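Local coordinates for protein MGS-M4 (Unidentified, PDB 4Q3M) that probably acts as a TIM-barrel aldo-keto reductase, reducing carbonyl compounds with a nicotinamide cofactor, although its substrate is unknown, at residues H106-Y111 and E268-D273; K206-T211 and F246-E251; I212-I217 and N240-D245. All coordinates share one frame; numbering follows the deposited sequence.

Contact 1 of 3, residues H106-Y111 and E268-D273; sequences HWFKGY and EFDNVD
Trp-107, Phe-108 and Lys-109 receive the C-terminal residues Phe-269 to Val-272, partly by direct packing and partly through two waters. The approach is prepared by Glu-268, which opens a type I beta turn ending at Asn-271. Its OE1 accepts the backbone N of Asp-270 at 2.8 Å and ND2 of Asn-271 at 2.7 Å from opposite faces of the carboxylate, so the turn is braced from within. Phe-269 takes part mainly through its carbonyl. Water 1 accepts from Phe-108 N (3.0 Å) and donates to Phe-269 O (2.9 Å), while water 2 joins Phe-269 O, Phe-108 O and Val-272 N, standing in for direct backbone bonds. Asp-270 brings OD1 to 3.7 Å from CD2 of Phe-108, whose ring lies 82° from the carboxylate plane; the same OD1 is hydrogen-bonded to His-142. Phe-108 reaches this place because its CG is anti to the backbone N (chi1 -179°). Val-272 packs beside the indole, with CG2 3.6 Å from Trp-107 CE3 and the two side chains crossing nearly perpendicularly. Its carbonyl is gripped by Lys-109, whose chain bends twice to bring NZ to Val-272 O at 3.1 Å, from 44° above the carbonyl plane. NZ also bonds to the carbonyl of Tyr-274. Asp-273 turns outward to a salt bridge with Arg-257 of the second subunit, whose Asn-167 and Asn-260 bond to Asn-271. The tail thus lies against the loop between strand 102-105 and helix 111-126, at the C-terminal end of the barrel strands. Helix 140-149 flanks it through His-142, which stacks on Phe-108 and touches Phe-269.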
loop_
_atom_site.group_PDB
_atom_site.type_symbol
_atom_site.label_atom_id
_atom_site.label_comp_id
_atom_site.label_asym_id
_atom_site.label_seq_id
_atom_site.Cartn_x
_atom_site.Cartn_y
_atom_site.Cartn_z
ATOM N N HIS A 106 -9.461 5.215 -12.722
ATOM C CA HIS A 106 -8.073 4.759 -12.756
ATOM C C HIS A 106 -7.400 4.781 -11.383
ATOM O O HIS A 106 -6.735 3.819 -10.999
ATOM C CB HIS A 106 -7.269 5.608 -13.743
ATOM C CG HIS A 106 -6.121 4.880 -14.371
ATOM N ND1 HIS A 106 -5.670 5.161 -15.643
ATOM C CD2 HIS A 106 -5.336 3.880 -13.905
ATOM C CE1 HIS A 106 -4.655 4.366 -15.932
ATOM N NE2 HIS A 106 -4.432 3.579 -14.895
ATOM N N TRP A 107 -7.571 5.878 -10.653
ATOM C CA TRP A 107 -6.979 6.013 -9.324
ATOM C C TRP A 107 -7.948 6.670 -8.344
ATOM O O TRP A 107 -8.900 7.338 -8.749
ATOM C CB TRP A 107 -5.685 6.830 -9.385
ATOM C CG TRP A 107 -4.583 6.199 -10.183
ATOM C CD1 TRP A 107 -4.347 6.352 -11.518
ATOM C CD2 TRP A 107 -3.550 5.336 -9.690
ATOM N NE1 TRP A 107 -3.239 5.629 -11.891
ATOM C CE2 TRP A 107 -2.731 4.997 -10.786
ATOM C CE3 TRP A 107 -3.241 4.814 -8.430
ATOM C CZ2 TRP A 107 -1.625 4.158 -10.661
ATOM C CZ3 TRP A 107 -2.143 3.982 -8.307
ATOM C CH2 TRP A 107 -1.347 3.662 -9.416
ATOM N N PHE A 108 -7.695 6.483 -7.053
ATOM C CA PHE A 108 -8.480 7.148 -6.020
ATOM C C PHE A 108 -7.959 8.562 -5.786
ATOM O O PHE A 108 -6.768 8.765 -5.554
ATOM C CB PHE A 108 -8.450 6.349 -4.715
ATOM C CG PHE A 108 -9.255 6.967 -3.607
ATOM C CD1 PHE A 108 -10.631 6.813 -3.564
ATOM C CD2 PHE A 108 -8.635 7.697 -2.606
ATOM C CE1 PHE A 108 -11.374 7.379 -2.544
ATOM C CE2 PHE A 108 -9.373 8.265 -1.585
ATOM C CZ PHE A 108 -10.743 8.105 -1.553
ATOM N N LYS A 109 -8.859 9.539 -5.858
ATOM C CA LYS A 109 -8.489 10.939 -5.681
ATOM C C LYS A 109 -9.438 11.640 -4.716
ATOM O O LYS A 109 -9.878 12.760 -4.970
ATOM C CB LYS A 109 -8.482 11.665 -7.029
ATOM C CG LYS A 109 -7.499 11.099 -8.043
ATOM C CD LYS A 109 -6.064 11.464 -7.697
ATOM C CE LYS A 109 -5.840 12.966 -7.797
ATOM N NZ LYS A 109 -4.409 13.330 -7.607
ATOM N N GLY A 110 -9.749 10.976 -3.608
ATOM C CA GLY A 110 -10.691 11.509 -2.640
ATOM C C GLY A 110 -12.068 10.896 -2.814
ATOM O O GLY A 110 -12.449 10.517 -3.921
ATOM N N TYR A 111 -12.814 10.797 -1.719
ATOM C CA TYR A 111 -14.136 10.181 -1.747
ATOM C C TYR A 111 -15.116 10.967 -2.611
ATOM O O TYR A 111 -15.847 10.389 -3.416
ATOM C CB TYR A 111 -14.698 10.041 -0.330
ATOM C CG TYR A 111 -13.917 9.097 0.554
ATOM C CD1 TYR A 111 -13.768 7.759 0.214
ATOM C CD2 TYR A 111 -13.339 9.539 1.737
ATOM C CE1 TYR A 111 -13.057 6.890 1.020
ATOM C CE2 TYR A 111 -12.629 8.678 2.552
ATOM C CZ TYR A 111 -12.491 7.355 2.189
ATOM O OH TYR A 111 -11.785 6.493 2.995
ATOM N N GLU A 268 1.268 3.664 -3.860
ATOM C CA GLU A 268 0.392 3.332 -2.743
ATOM C C GLU A 268 -0.974 3.985 -2.942
ATOM O O GLU A 268 -1.062 5.114 -3.426
ATOM C CB GLU A 268 1.024 3.775 -1.419
ATOM C CG GLU A 268 0.535 3.012 -0.194
ATOM C CD GLU A 268 -0.820 3.487 0.295
ATOM O OE1 GLU A 268 -1.094 4.701 0.202
ATOM O OE2 GLU A 268 -1.609 2.643 0.772
ATOM N N PHE A 269 -2.026 3.261 -2.570
ATOM C CA PHE A 269 -3.408 3.650 -2.851
ATOM C C PHE A 269 -3.759 5.087 -2.461
ATOM O O PHE A 269 -4.522 5.755 -3.160
ATOM C CB PHE A 269 -4.374 2.697 -2.140
ATOM C CG PHE A 269 -4.206 1.253 -2.527
ATOM C CD1 PHE A 269 -4.902 0.725 -3.602
ATOM C CD2 PHE A 269 -3.368 0.421 -1.803
ATOM C CE1 PHE A 269 -4.754 -0.604 -3.956
ATOM C CE2 PHE A 269 -3.216 -0.908 -2.151
ATOM C CZ PHE A 269 -3.911 -1.421 -3.229
ATOM N N ASP A 270 -3.203 5.559 -1.350
ATOM C CA ASP A 270 -3.587 6.859 -0.805
ATOM C C ASP A 270 -2.492 7.918 -0.909
ATOM O O ASP A 270 -2.496 8.892 -0.156
ATOM C CB ASP A 270 -4.009 6.706 0.657
ATOM C CG ASP A 270 -5.407 6.140 0.804
ATOM O OD1 ASP A 270 -6.331 6.665 0.146
ATOM O OD2 ASP A 270 -5.581 5.172 1.573
ATOM N N ASN A 271 -1.562 7.736 -1.841
ATOM C CA ASN A 271 -0.482 8.698 -2.025
ATOM C C ASN A 271 -0.308 9.114 -3.482
ATOM O O ASN A 271 0.814 9.255 -3.968
ATOM C CB ASN A 271 0.833 8.130 -1.488
ATOM C CG ASN A 271 0.863 8.062 0.025
ATOM O OD1 ASN A 271 1.387 8.959 0.686
ATOM N ND2 ASN A 271 0.296 6.998 0.584
ATOM N N VAL A 272 -1.427 9.316 -4.171
ATOM C CA VAL A 272 -1.404 9.688 -5.580
ATOM C C VAL A 272 -1.602 11.190 -5.770
ATOM O O VAL A 272 -2.693 11.714 -5.547
ATOM C CB VAL A 272 -2.487 8.938 -6.374
ATOM C CG1 VAL A 272 -2.435 9.328 -7.843
ATOM C CG2 VAL A 272 -2.317 7.435 -6.207
ATOM N N ASP A 273 -0.540 11.875 -6.184
ATOM C CA ASP A 273 -0.603 13.313 -6.417
ATOM C C ASP A 273 -0.856 13.624 -7.889
ATOM O O ASP A 273 -1.358 14.695 -8.228
ATOM C CB ASP A 273 0.688 13.991 -5.952
ATOM C CG ASP A 273 0.889 13.892 -4.451
ATOM O OD1 ASP A 273 -0.118 13.800 -3.718
ATOM O OD2 ASP A 273 2.055 13.910 -4.003
HETATM O O HOH W 1 -5.494 4.924 -5.750
HETATM O O HOH W 2 -4.451 8.353 -3.578
#

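Contact 2 of 3, residues K206-T211 and F246-E251; sequences KKHDKT and FTLDEE
His-208 packs along its length against segment 246-251, its base meeting Phe-246 and its far end Thr-247 and Leu-248. CB rests 3.6 Å from CD1 of Phe-246, and CG stays beside the same ring carbon; the two rings are oblique, their planes 47° apart. Further out, ND1 and CE1 face the carbonyl O of Thr-247, CE1 at 3.1 Å, while CD2 and NE2 touch CD2 of Leu-248, NE2 at 3.5 Å. NE2 also has a hydrogen bond to Asp-252, fixing the rotation of the imidazole. Phe-246 is held from another direction by Lys-210, whose CG sits over the ring in a CH-pi contact, 4.0 Å from the centroid; its ammonium goes on to Asp-245. At the solvent side Lys-207, extended with CG anti to the backbone N (chi1 -178°), forms a salt-bridge network with Asp-249 and, at long range, Glu-251; the modelled approach to Asp-249 OD2 is doubtfully short. Its NZ also pairs with Asp-252, shared with His-208. Asp-249 is the N-cap of helix 250-257. Helices 199-207 and 250-257 probably correspond to the two extra helices that aldo-keto reductases add to the (beta/alpha)8 barrel, and this surface contact joins one's end to the other's start.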
loop_
_atom_site.group_PDB
_atom_site.type_symbol
_atom_site.label_atom_id
_atom_site.label_comp_id
_atom_site.label_asym_id
_atom_site.label_seq_id
_atom_site.Cartn_x
_atom_site.Cartn_y
_atom_site.Cartn_z
ATOM N N LYS A 206 8.408 -26.716 -14.710
ATOM C CA LYS A 206 8.910 -28.002 -15.192
ATOM C C LYS A 206 7.785 -29.031 -15.237
ATOM O O LYS A 206 7.777 -29.928 -16.079
ATOM C CB LYS A 206 10.049 -28.509 -14.296
ATOM C CG LYS A 206 9.685 -29.746 -13.469
ATOM C CD LYS A 206 10.748 -30.130 -12.448
ATOM C CE LYS A 206 10.915 -29.056 -11.384
ATOM N NZ LYS A 206 11.919 -29.421 -10.347
ATOM N N LYS A 207 6.831 -28.876 -14.328
ATOM C CA LYS A 207 5.810 -29.884 -14.085
ATOM C C LYS A 207 4.763 -29.907 -15.190
ATOM O O LYS A 207 4.217 -30.960 -15.524
ATOM C CB LYS A 207 5.154 -29.625 -12.728
ATOM C CG LYS A 207 4.092 -30.618 -12.312
ATOM C CD LYS A 207 3.599 -30.276 -10.917
ATOM C CE LYS A 207 2.418 -31.129 -10.508
ATOM N NZ LYS A 207 1.923 -30.737 -9.161
ATOM N N HIS A 208 4.500 -28.740 -15.767
ATOM C CA HIS A 208 3.456 -28.606 -16.772
ATOM C C HIS A 208 4.023 -28.226 -18.137
ATOM O O HIS A 208 3.271 -27.917 -19.062
ATOM C CB HIS A 208 2.426 -27.570 -16.318
ATOM C CG HIS A 208 1.866 -27.837 -14.955
ATOM N ND1 HIS A 208 0.945 -28.834 -14.710
ATOM C CD2 HIS A 208 2.103 -27.244 -13.761
ATOM C CE1 HIS A 208 0.636 -28.839 -13.426
ATOM N NE2 HIS A 208 1.325 -27.885 -12.828
ATOM N N ASP A 209 5.350 -28.259 -18.250
ATOM C CA ASP A 209 6.049 -27.940 -19.494
ATOM C C ASP A 209 5.642 -26.563 -20.015
ATOM O O ASP A 209 5.411 -26.373 -21.210
ATOM C CB ASP A 209 5.783 -29.019 -20.551
ATOM C CG ASP A 209 6.702 -28.905 -21.753
ATOM O OD1 ASP A 209 7.808 -28.340 -21.607
ATOM O OD2 ASP A 209 6.319 -29.379 -22.843
ATOM N N LYS A 210 5.549 -25.602 -19.103
ATOM C CA LYS A 210 5.151 -24.248 -19.459
ATOM C C LYS A 210 6.267 -23.259 -19.160
ATOM O O LYS A 210 7.311 -23.629 -18.627
ATOM C CB LYS A 210 3.879 -23.849 -18.706
ATOM C CG LYS A 210 2.653 -24.661 -19.080
ATOM C CD LYS A 210 2.231 -24.383 -20.511
ATOM C CE LYS A 210 0.972 -25.149 -20.876
ATOM N NZ LYS A 210 0.501 -24.810 -22.246
ATOM N N THR A 211 6.042 -21.999 -19.515
ATOM C CA THR A 211 6.969 -20.937 -19.159
ATOM C C THR A 211 6.533 -20.324 -17.835
ATOM O O THR A 211 5.383 -20.480 -17.425
ATOM C CB THR A 211 7.039 -19.844 -20.243
ATOM O OG1 THR A 211 5.817 -19.096 -20.254
ATOM C CG2 THR A 211 7.267 -20.463 -21.614
ATOM N N PHE A 246 -4.019 -26.642 -19.554
ATOM C CA PHE A 246 -3.499 -27.311 -18.367
ATOM C C PHE A 246 -4.091 -26.714 -17.095
ATOM O O PHE A 246 -4.807 -25.713 -17.141
ATOM C CB PHE A 246 -1.970 -27.233 -18.330
ATOM C CG PHE A 246 -1.439 -25.930 -17.801
ATOM C CD1 PHE A 246 -0.796 -25.878 -16.576
ATOM C CD2 PHE A 246 -1.582 -24.759 -18.527
ATOM C CE1 PHE A 246 -0.302 -24.684 -16.084
ATOM C CE2 PHE A 246 -1.092 -23.562 -18.042
ATOM C CZ PHE A 246 -0.450 -23.526 -16.819
ATOM N N THR A 247 -3.784 -27.335 -15.961
ATOM C CA THR A 247 -4.329 -26.910 -14.679
ATOM C C THR A 247 -3.267 -26.942 -13.585
ATOM O O THR A 247 -2.203 -27.535 -13.758
ATOM C CB THR A 247 -5.515 -27.799 -14.256
ATOM O OG1 THR A 247 -5.994 -27.383 -12.970
ATOM C CG2 THR A 247 -5.088 -29.256 -14.184
ATOM N N LEU A 248 -3.562 -26.298 -12.460
ATOM C CA LEU A 248 -2.657 -26.295 -11.317
ATOM C C LEU A 248 -3.306 -26.988 -10.123
ATOM O O LEU A 248 -4.393 -26.604 -9.692
ATOM C CB LEU A 248 -2.258 -24.865 -10.947
ATOM C CG LEU A 248 -1.473 -24.086 -12.005
ATOM C CD1 LEU A 248 -1.230 -22.657 -11.551
ATOM C CD2 LEU A 248 -0.156 -24.784 -12.315
ATOM N N ASP A 249 -2.640 -28.009 -9.591
ATOM C CA ASP A 249 -3.194 -28.772 -8.478
ATOM C C ASP A 249 -3.008 -28.049 -7.148
ATOM O O ASP A 249 -2.430 -26.963 -7.095
ATOM C CB ASP A 249 -2.573 -30.173 -8.417
ATOM C CG ASP A 249 -1.054 -30.149 -8.362
ATOM O OD1 ASP A 249 -0.477 -29.281 -7.673
ATOM O OD2 ASP A 249 -0.430 -31.015 -9.011
ATOM N N GLU A 250 -3.499 -28.669 -6.079
ATOM C CA GLU A 250 -3.486 -28.065 -4.751
ATOM C C GLU A 250 -2.076 -27.754 -4.253
ATOM O O GLU A 250 -1.829 -26.674 -3.715
ATOM C CB GLU A 250 -4.196 -28.980 -3.751
ATOM C CG GLU A 250 -4.004 -28.580 -2.297
ATOM C CD GLU A 250 -4.810 -29.441 -1.344
ATOM O OE1 GLU A 250 -5.299 -30.508 -1.771
ATOM O OE2 GLU A 250 -4.954 -29.050 -0.166
ATOM N N GLU A 251 -1.153 -28.695 -4.436
ATOM C CA GLU A 251 0.205 -28.517 -3.933
ATOM C C GLU A 251 0.939 -27.431 -4.717
ATOM O O GLU A 251 1.831 -26.773 -4.182
ATOM C CB GLU A 251 0.985 -29.836 -3.982
ATOM C CG GLU A 251 1.816 -30.048 -5.238
ATOM C CD GLU A 251 2.788 -31.204 -5.102
ATOM O OE1 GLU A 251 3.822 -31.197 -5.802
ATOM O OE2 GLU A 251 2.518 -32.117 -4.294
#

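Contact 3 of 3, residues I212-I217 and N240-D245; sequences IPQIAI and NFDVFD
Ile-217 and Val-243 carry the apolar part of this contact, where the first turns of helix 212-222 meet the end of helix 234-241 and the chain that follows. CG2 of Ile-217 lies 4.0 Å from CG2 of Val-243, and that same valine methyl packs on the helix backbone, 3.5 Å from Gln-214 O. The other branch of the isoleucine crosses Asn-240 at about a right angle: its CD1 touches CB of Asn-240 at 3.6 Å and lies beside the amide carbon. Ile-217 reaches both partners because CG1 is anti to the carbonyl carbon (chi1 -63°) while CG2 is anti to the backbone N. Pro-213 adds a looser touch, its CB 4.1 Å from Asn-240 OD1.

The polar part belongs to Gln-214. Extended beyond CG, it carries NE2 obliquely across Asp-242, 3.6 Å from CB of Asp-242, with the amide and carboxylate planes 70° apart. Although NE2 comes within 3.3 Å of Asp-242 O, the angle is too poor for a hydrogen bond. The amide is occupied elsewhere: OE1 accepts from Thr-211 N, at the N-cap of its own helix, and NE2 donates to the carbonyl of Gln-239. With the side chain of Gln-214 cut back to an alanine, Thr-211 N and Gln-239 O would probably lose these mates and a gap would open beside Asp-242.

Asp-242 itself is the centre of an inverse gamma turn that takes the chain out of helix 234-241. With no hydrogen bond passing directly between 212-217 and 240-245, cohesion across this buried interface rests on van der Waals packing, while the buried glutamine amide is satisfied by backbone groups just outside it.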
loop_
_atom_site.group_PDB
_atom_site.type_symbol
_atom_site.label_atom_id
_atom_site.label_comp_id
_atom_site.label_asym_id
_atom_site.label_seq_id
_atom_site.Cartn_x
_atom_site.Cartn_y
_atom_site.Cartn_z
ATOM N N ILE A 212 7.453 -19.637 -17.168
ATOM C CA ILE A 212 7.149 -18.977 -15.901
ATOM C C ILE A 212 5.987 -17.970 -16.006
ATOM O O ILE A 212 5.113 -17.959 -15.138
ATOM C CB ILE A 212 8.403 -18.273 -15.325
ATOM C CG1 ILE A 212 9.411 -19.313 -14.830
ATOM C CG2 ILE A 212 8.025 -17.332 -14.192
ATOM C CD1 ILE A 212 10.610 -18.718 -14.130
ATOM N N PRO A 213 5.958 -17.128 -17.064
ATOM C CA PRO A 213 4.792 -16.240 -17.173
ATOM C C PRO A 213 3.463 -16.984 -17.308
ATOM O O PRO A 213 2.501 -16.625 -16.628
ATOM C CB PRO A 213 5.084 -15.435 -18.442
ATOM C CG PRO A 213 6.558 -15.443 -18.555
ATOM C CD PRO A 213 6.979 -16.796 -18.075
ATOM N N GLN A 214 3.420 -18.000 -18.169
ATOM C CA GLN A 214 2.220 -18.814 -18.366
ATOM C C GLN A 214 1.697 -19.358 -17.043
ATOM O O GLN A 214 0.492 -19.518 -16.849
ATOM C CB GLN A 214 2.507 -19.973 -19.320
ATOM C CG GLN A 214 2.675 -19.567 -20.770
ATOM C CD GLN A 214 3.010 -20.744 -21.665
ATOM O OE1 GLN A 214 3.764 -21.637 -21.278
ATOM N NE2 GLN A 214 2.447 -20.753 -22.868
ATOM N N ILE A 215 2.627 -19.640 -16.138
ATOM C CA ILE A 215 2.303 -20.112 -14.803
ATOM C C ILE A 215 1.609 -19.048 -13.965
ATOM O O ILE A 215 0.516 -19.274 -13.441
ATOM C CB ILE A 215 3.569 -20.571 -14.068
ATOM C CG1 ILE A 215 4.086 -21.883 -14.669
ATOM C CG2 ILE A 215 3.313 -20.661 -12.570
ATOM C CD1 ILE A 215 2.990 -22.857 -15.068
ATOM N N ALA A 216 2.256 -17.891 -13.838
ATOM C CA ALA A 216 1.737 -16.789 -13.035
ATOM C C ALA A 216 0.350 -16.381 -13.510
ATOM O O ALA A 216 -0.506 -15.998 -12.712
ATOM C CB ALA A 216 2.686 -15.604 -13.088
ATOM N N ILE A 217 0.138 -16.477 -14.817
ATOM C CA ILE A 217 -1.154 -16.173 -15.411
ATOM C C ILE A 217 -2.194 -17.213 -15.004
ATOM O O ILE A 217 -3.288 -16.862 -14.564
ATOM C CB ILE A 217 -1.057 -16.104 -16.945
ATOM C CG1 ILE A 217 -0.131 -14.960 -17.359
ATOM C CG2 ILE A 217 -2.433 -15.919 -17.563
ATOM C CD1 ILE A 217 0.199 -14.942 -18.828
ATOM N N ASN A 240 1.297 -16.098 -23.583
ATOM C CA ASN A 240 0.487 -15.636 -22.462
ATOM C C ASN A 240 -0.972 -16.064 -22.582
ATOM O O ASN A 240 -1.708 -16.066 -21.597
ATOM C CB ASN A 240 0.571 -14.113 -22.339
ATOM C CG ASN A 240 1.914 -13.644 -21.812
ATOM O OD1 ASN A 240 2.873 -14.412 -21.754
ATOM N ND2 ASN A 240 1.988 -12.376 -21.426
ATOM N N PHE A 241 -1.384 -16.431 -23.792
ATOM C CA PHE A 241 -2.749 -16.878 -24.030
ATOM C C PHE A 241 -2.867 -18.394 -23.925
ATOM O O PHE A 241 -3.917 -18.917 -23.553
ATOM C CB PHE A 241 -3.236 -16.412 -25.401
ATOM C CG PHE A 241 -4.702 -16.641 -25.632
ATOM C CD1 PHE A 241 -5.647 -15.826 -25.030
ATOM C CD2 PHE A 241 -5.136 -17.670 -26.452
ATOM C CE1 PHE A 241 -6.996 -16.034 -25.239
ATOM C CE2 PHE A 241 -6.485 -17.882 -26.666
ATOM C CZ PHE A 241 -7.417 -17.062 -26.058
ATOM N N ASP A 242 -1.790 -19.098 -24.261
ATOM C CA ASP A 242 -1.772 -20.553 -24.154
ATOM C C ASP A 242 -1.766 -20.959 -22.685
ATOM O O ASP A 242 -0.736 -21.359 -22.142
ATOM C CB ASP A 242 -0.561 -21.138 -24.880
ATOM C CG ASP A 242 -0.632 -22.648 -25.005
ATOM O OD1 ASP A 242 -1.753 -23.197 -24.947
ATOM O OD2 ASP A 242 0.431 -23.285 -25.162
ATOM N N VAL A 243 -2.929 -20.854 -22.051
ATOM C CA VAL A 243 -3.031 -21.030 -20.611
ATOM C C VAL A 243 -4.318 -21.786 -20.258
ATOM O O VAL A 243 -4.711 -21.877 -19.094
ATOM C CB VAL A 243 -2.980 -19.655 -19.895
ATOM C CG1 VAL A 243 -4.311 -18.924 -20.016
ATOM C CG2 VAL A 243 -2.562 -19.805 -18.442
ATOM N N PHE A 244 -4.959 -22.351 -21.277
ATOM C CA PHE A 244 -6.211 -23.075 -21.081
ATOM C C PHE A 244 -6.104 -24.535 -21.510
ATOM O O PHE A 244 -7.108 -25.168 -21.836
ATOM C CB PHE A 244 -7.344 -22.391 -21.847
ATOM C CG PHE A 244 -7.492 -20.932 -21.532
ATOM C CD1 PHE A 244 -8.113 -20.522 -20.365
ATOM C CD2 PHE A 244 -7.011 -19.970 -22.404
ATOM C CE1 PHE A 244 -8.251 -19.180 -20.072
ATOM C CE2 PHE A 244 -7.145 -18.626 -22.118
ATOM C CZ PHE A 244 -7.766 -18.230 -20.949
ATOM N N ASP A 245 -4.886 -25.067 -21.509
ATOM C CA ASP A 245 -4.667 -26.458 -21.885
ATOM C C ASP A 245 -4.050 -27.249 -20.736
ATOM O O ASP A 245 -3.610 -28.384 -20.918
ATOM C CB ASP A 245 -3.778 -26.546 -23.127
ATOM C CG ASP A 245 -2.421 -25.906 -22.920
ATOM O OD1 ASP A 245 -2.303 -25.029 -22.037
ATOM O OD2 ASP A 245 -1.471 -26.277 -23.642
#

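Contacts 2 and 3 form one continuous patch, with centres 10 Å apart. Lys-210 of contact 2 ties them together: its NZ makes a salt bridge to OD1 of Asp-245 in contact 3 at 2.8 Å, with a weaker, longer pairing to Asp-242, and Ile-215 packs against both Lys-210 and Phe-246. Contact 1 lies across the chain's centre, about 37 Å from contact 2 and 31 Å from contact 3, centre to centre. It joins the C-terminal tail to a strand-to-helix loop at the barrel end where aldo-keto reductases have their active site. A sulfate, probably from crystallisation, lies about 6 Å from the Asn-240 side chain, probably near where the family binds its cofactor phosphate.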